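GH127 beta-L-arabinofuranoside (Geobacillus stearothermophilus, PDB 4QK0) probably hydrolyses beta-L-arabinofuranosides, as a glycoside hydrolase of family GH127, releasing L-arabinose from its substrates. Local coordinates at residues 270-281 and 339-350. Residues are numbered along the deposited sequence; the frame is centred on the assembly and turned at random.
Sequences LYMYTAMAGLAA and ALVFWTRRMLEL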
loop_
_atom_site.group_PDB
_atom_site.type_symbol
_atom_site.label_atom_id
_atom_site.label_comp_id
_atom_site.label_asym_id
_atom_site.label_seq_id
_atom_site.Cartn_x
_atom_site.Cartn_y
_atom_site.Cartn_z
ATOM N N LEU A 270 18.981 -6.282 -12.072
ATOM C CA LEU A 270 20.236 -6.629 -11.474
ATOM C C LEU A 270 20.992 -7.680 -12.323
ATOM O O LEU A 270 22.202 -7.650 -12.346
ATOM C CB LEU A 270 20.036 -7.136 -10.071
ATOM C CG LEU A 270 19.491 -6.120 -9.055
ATOM C CD1 LEU A 270 19.255 -6.815 -7.754
ATOM C CD2 LEU A 270 20.380 -4.963 -8.799
ATOM N N TYR A 271 20.275 -8.561 -13.009
ATOM C CA TYR A 271 20.912 -9.448 -13.959
ATOM C C TYR A 271 21.548 -8.652 -15.116
ATOM O O TYR A 271 22.628 -8.979 -15.593
ATOM C CB TYR A 271 19.924 -10.459 -14.531
ATOM C CG TYR A 271 19.575 -11.631 -13.675
ATOM C CD1 TYR A 271 20.038 -11.766 -12.375
ATOM C CD2 TYR A 271 18.763 -12.659 -14.186
ATOM C CE1 TYR A 271 19.694 -12.877 -11.576
ATOM C CE2 TYR A 271 18.398 -13.748 -13.381
ATOM C CZ TYR A 271 18.859 -13.849 -12.083
ATOM O OH TYR A 271 18.519 -14.938 -11.287
HETATM N N MSE A 272 20.873 -7.606 -15.546
HETATM C CA MSE A 272 21.388 -6.756 -16.593
HETATM C C MSE A 272 22.617 -6.049 -16.102
HETATM O O MSE A 272 23.640 -6.033 -16.789
HETATM C CB MSE A 272 20.396 -5.733 -17.090
HETATM C CG MSE A 272 20.890 -4.974 -18.337
HETATM SE SE MSE A 272 19.566 -3.658 -18.915
HETATM C CE MSE A 272 19.811 -2.512 -17.348
ATOM N N TYR A 273 22.568 -5.504 -14.904
ATOM C CA TYR A 273 23.720 -4.804 -14.390
ATOM C C TYR A 273 24.875 -5.726 -14.229
ATOM O O TYR A 273 26.044 -5.316 -14.338
ATOM C CB TYR A 273 23.442 -4.101 -13.067
ATOM C CG TYR A 273 22.203 -3.171 -13.060
ATOM C CD1 TYR A 273 21.731 -2.562 -14.201
ATOM C CD2 TYR A 273 21.527 -2.933 -11.868
ATOM C CE1 TYR A 273 20.629 -1.719 -14.165
ATOM C CE2 TYR A 273 20.424 -2.085 -11.829
ATOM C CZ TYR A 273 19.972 -1.498 -12.976
ATOM O OH TYR A 273 18.879 -0.676 -12.889
ATOM N N THR A 274 24.590 -6.951 -13.843
ATOM C CA THR A 274 25.653 -7.895 -13.588
ATOM C C THR A 274 26.425 -8.146 -14.950
ATOM O O THR A 274 27.632 -8.131 -14.979
ATOM C CB THR A 274 25.075 -9.183 -13.059
ATOM O OG1 THR A 274 24.537 -8.991 -11.739
ATOM C CG2 THR A 274 26.126 -10.305 -13.013
ATOM N N ALA A 275 25.689 -8.288 -16.040
ATOM C CA ALA A 275 26.260 -8.418 -17.356
ATOM C C ALA A 275 27.055 -7.140 -17.764
ATOM O O ALA A 275 28.177 -7.225 -18.248
ATOM C CB ALA A 275 25.218 -8.749 -18.384
HETATM N N MSE A 276 26.474 -5.984 -17.518
HETATM C CA MSE A 276 27.128 -4.744 -17.861
HETATM C C MSE A 276 28.457 -4.616 -17.171
HETATM O O MSE A 276 29.420 -4.189 -17.794
HETATM C CB MSE A 276 26.269 -3.544 -17.507
HETATM C CG MSE A 276 25.029 -3.501 -18.399
HETATM SE SE MSE A 276 23.801 -2.148 -17.650
HETATM C CE MSE A 276 24.865 -0.519 -17.490
ATOM N N ALA A 277 28.530 -4.988 -15.897
ATOM C CA ALA A 277 29.768 -4.873 -15.136
ATOM C C ALA A 277 30.849 -5.845 -15.615
ATOM O O ALA A 277 32.019 -5.482 -15.695
ATOM C CB ALA A 277 29.510 -5.094 -13.676
ATOM N N GLY A 278 30.440 -7.073 -15.916
ATOM C CA GLY A 278 31.321 -8.073 -16.527
ATOM C C GLY A 278 31.876 -7.606 -17.881
ATOM O O GLY A 278 33.048 -7.744 -18.114
ATOM N N LEU A 279 31.039 -7.042 -18.739
ATOM C CA LEU A 279 31.468 -6.529 -20.015
ATOM C C LEU A 279 32.368 -5.289 -19.888
ATOM O O LEU A 279 33.377 -5.210 -20.553
ATOM C CB LEU A 279 30.304 -6.151 -20.876
ATOM C CG LEU A 279 29.478 -7.315 -21.388
ATOM C CD1 LEU A 279 28.123 -6.789 -21.874
ATOM C CD2 LEU A 279 30.202 -8.081 -22.488
ATOM N N ALA A 280 32.042 -4.363 -19.003
ATOM C CA ALA A 280 32.945 -3.246 -18.761
ATOM C C ALA A 280 34.359 -3.716 -18.385
ATOM O O ALA A 280 35.333 -3.141 -18.804
ATOM C CB ALA A 280 32.414 -2.350 -17.675
ATOM N N ALA A 281 34.458 -4.763 -17.569
ATOM C CA ALA A 281 35.752 -5.283 -17.150
ATOM C C ALA A 281 36.483 -5.922 -18.304
ATOM O O ALA A 281 37.632 -5.633 -18.539
ATOM C CB ALA A 281 35.571 -6.325 -16.043
ATOM N N ALA A 339 20.394 -11.850 -6.746
ATOM C CA ALA A 339 20.945 -11.173 -7.939
ATOM C C ALA A 339 21.882 -10.022 -7.538
ATOM O O ALA A 339 22.872 -9.751 -8.214
ATOM C CB ALA A 339 19.839 -10.625 -8.792
ATOM N N LEU A 340 21.594 -9.368 -6.421
ATOM C CA LEU A 340 22.485 -8.314 -5.971
ATOM C C LEU A 340 23.844 -8.908 -5.615
ATOM O O LEU A 340 24.884 -8.337 -5.892
ATOM C CB LEU A 340 21.885 -7.589 -4.810
ATOM C CG LEU A 340 22.651 -6.492 -4.088
ATOM C CD1 LEU A 340 23.069 -5.388 -5.053
ATOM C CD2 LEU A 340 21.788 -5.926 -2.976
ATOM N N VAL A 341 23.840 -10.064 -4.996
ATOM C CA VAL A 341 25.100 -10.709 -4.682
ATOM C C VAL A 341 25.922 -10.962 -5.975
ATOM O O VAL A 341 27.125 -10.687 -6.005
ATOM C CB VAL A 341 24.886 -12.020 -3.945
ATOM C CG1 VAL A 341 26.220 -12.776 -3.781
ATOM C CG2 VAL A 341 24.271 -11.750 -2.568
ATOM N N PHE A 342 25.278 -11.487 -7.005
ATOM C CA PHE A 342 25.959 -11.736 -8.282
ATOM C C PHE A 342 26.561 -10.428 -8.814
ATOM O O PHE A 342 27.689 -10.420 -9.299
ATOM C CB PHE A 342 25.055 -12.308 -9.371
ATOM C CG PHE A 342 24.390 -13.625 -9.038
ATOM C CD1 PHE A 342 24.984 -14.558 -8.197
ATOM C CD2 PHE A 342 23.158 -13.936 -9.597
ATOM C CE1 PHE A 342 24.353 -15.776 -7.919
ATOM C CE2 PHE A 342 22.521 -15.171 -9.331
ATOM C CZ PHE A 342 23.132 -16.092 -8.495
ATOM N N TRP A 343 25.792 -9.358 -8.759
ATOM C CA TRP A 343 26.237 -8.073 -9.252
ATOM C C TRP A 343 27.480 -7.624 -8.510
ATOM O O TRP A 343 28.458 -7.226 -9.147
ATOM C CB TRP A 343 25.160 -7.053 -9.074
ATOM C CG TRP A 343 25.453 -5.748 -9.677
ATOM C CD1 TRP A 343 26.350 -5.478 -10.674
ATOM C CD2 TRP A 343 24.792 -4.509 -9.398
ATOM N NE1 TRP A 343 26.283 -4.159 -11.014
ATOM C CE2 TRP A 343 25.332 -3.539 -10.266
ATOM C CE3 TRP A 343 23.768 -4.136 -8.526
ATOM C CZ2 TRP A 343 24.912 -2.182 -10.256
ATOM C CZ3 TRP A 343 23.347 -2.795 -8.513
ATOM C CH2 TRP A 343 23.906 -1.838 -9.379
ATOM N N THR A 344 27.478 -7.747 -7.190
ATOM C CA THR A 344 28.597 -7.264 -6.409
ATOM C C THR A 344 29.895 -7.966 -6.813
ATOM O O THR A 344 30.968 -7.381 -6.817
ATOM C CB THR A 344 28.401 -7.461 -4.889
ATOM O OG1 THR A 344 28.185 -8.853 -4.602
ATOM C CG2 THR A 344 27.189 -6.664 -4.397
ATOM N N ARG A 345 29.804 -9.237 -7.102
ATOM C CA ARG A 345 30.971 -9.970 -7.484
ATOM C C ARG A 345 31.597 -9.408 -8.770
ATOM O O ARG A 345 32.784 -9.339 -8.850
ATOM C CB ARG A 345 30.643 -11.446 -7.633
ATOM C CG ARG A 345 31.876 -12.338 -7.595
ATOM C CD ARG A 345 31.443 -13.736 -7.941
ATOM N NE ARG A 345 32.539 -14.622 -8.262
ATOM C CZ ARG A 345 32.373 -15.871 -8.682
ATOM N NH1 ARG A 345 31.152 -16.389 -8.822
ATOM N NH2 ARG A 345 33.430 -16.611 -8.960
ATOM N N ARG A 346 30.797 -9.060 -9.774
ATOM C CA ARG A 346 31.314 -8.443 -10.971
ATOM C C ARG A 346 31.810 -7.037 -10.714
ATOM O O ARG A 346 32.752 -6.575 -11.384
ATOM C CB ARG A 346 30.270 -8.396 -12.074
ATOM C CG ARG A 346 29.879 -9.766 -12.586
ATOM C CD ARG A 346 31.056 -10.500 -13.196
ATOM N NE ARG A 346 30.662 -11.625 -14.031
ATOM C CZ ARG A 346 31.510 -12.400 -14.709
ATOM N NH1 ARG A 346 32.809 -12.164 -14.653
ATOM N NH2 ARG A 346 31.062 -13.444 -15.433
HETATM N N MSE A 347 31.157 -6.312 -9.799
HETATM C CA MSE A 347 31.630 -4.944 -9.505
HETATM C C MSE A 347 33.014 -5.066 -8.920
HETATM O O MSE A 347 33.866 -4.255 -9.195
HETATM C CB MSE A 347 30.766 -4.156 -8.549
HETATM C CG MSE A 347 29.379 -3.795 -9.090
HETATM SE SE MSE A 347 29.438 -2.657 -10.670
HETATM C CE MSE A 347 30.074 -0.972 -9.885
ATOM N N LEU A 348 33.238 -6.043 -8.076
ATOM C CA LEU A 348 34.545 -6.252 -7.491
ATOM C C LEU A 348 35.625 -6.524 -8.547
ATOM O O LEU A 348 36.746 -6.141 -8.369
ATOM C CB LEU A 348 34.521 -7.416 -6.521
ATOM C CG LEU A 348 33.911 -7.027 -5.179
ATOM C CD1 LEU A 348 33.675 -8.266 -4.330
ATOM C CD2 LEU A 348 34.797 -6.020 -4.465
ATOM N N GLU A 349 35.269 -7.199 -9.631
ATOM C CA GLU A 349 36.215 -7.455 -10.723
ATOM C C GLU A 349 36.457 -6.196 -11.529
ATOM O O GLU A 349 37.477 -6.039 -12.156
ATOM C CB GLU A 349 35.712 -8.605 -11.592
ATOM C CG GLU A 349 35.762 -9.934 -10.810
ATOM C CD GLU A 349 35.001 -11.095 -11.475
ATOM O OE1 GLU A 349 34.509 -10.911 -12.621
ATOM O OE2 GLU A 349 34.869 -12.173 -10.838
ATOM N N LEU A 350 35.541 -5.254 -11.449
ATOM C CA LEU A 350 35.689 -4.000 -12.150
ATOM C C LEU A 350 36.494 -2.959 -11.381
ATOM O O LEU A 350 37.163 -2.112 -11.963
ATOM C CB LEU A 350 34.302 -3.470 -12.399
ATOM C CG LEU A 350 34.076 -2.247 -13.250
ATOM C CD1 LEU A 350 34.660 -2.463 -14.642
ATOM C CD2 LEU A 350 32.572 -1.993 -13.330
HETATM O O HOH W 1 33.603 -7.154 -13.758
#
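Trp343 reaches from helix 339-350 across to helix 270-281 and lays one face of its indole against Tyr273, whose CB stands 3.7 Å from the centroid of the five-membered ring in a CH-pi contact. With CG anti to the backbone N (chi1 -174°), the indole is carried over to fill a hole formed by Leu270, Tyr273, Thr274 and Ala277. Leu270 approaches it crosswise, its CD2 3.5 Å from Trp343 CE3, while the Ala277 methyl meets the indole edge; the phenol of Tyr273 is inclined at 45° to the six-membered ring. Trp296 adds an edge-to-face contact to the same indole.

The interlocking is mutual, a clear case of knobs-into-holes packing between nearly parallel helices (16°, axes 8.4 Å apart). Thr274 enters a hole made by Ala339, Phe342, Trp343 and Arg346, with OG1 3.1 Å from Trp343 CA. That hydroxyl is satisfied within its own helix, donating to Leu270 O at 2.8 Å. Ala277 is the next knob, its CB 3.7 Å from Arg346 CB and 3.9 Å from Met347 SE (selenomethionine). Were Trp343 replaced by an alanine, Tyr273 CB and Leu270 CD2 would probably face a gap between the helices.

Near the C-terminal ends, a water donates to both Ala277 O and Arg346 O. Arg346 NH1 forms salt bridges with Glu349 and with Glu203 of helix 194-205. No direct hydrogen bond joins the segments, so within the GH127 catalytic domain, probably an (alpha/alpha)6 barrel as in its six-hairpin relatives, this pairing rests chiefly on apolar shape fit, the charge of buried Arg346 probably balanced by both carboxylates.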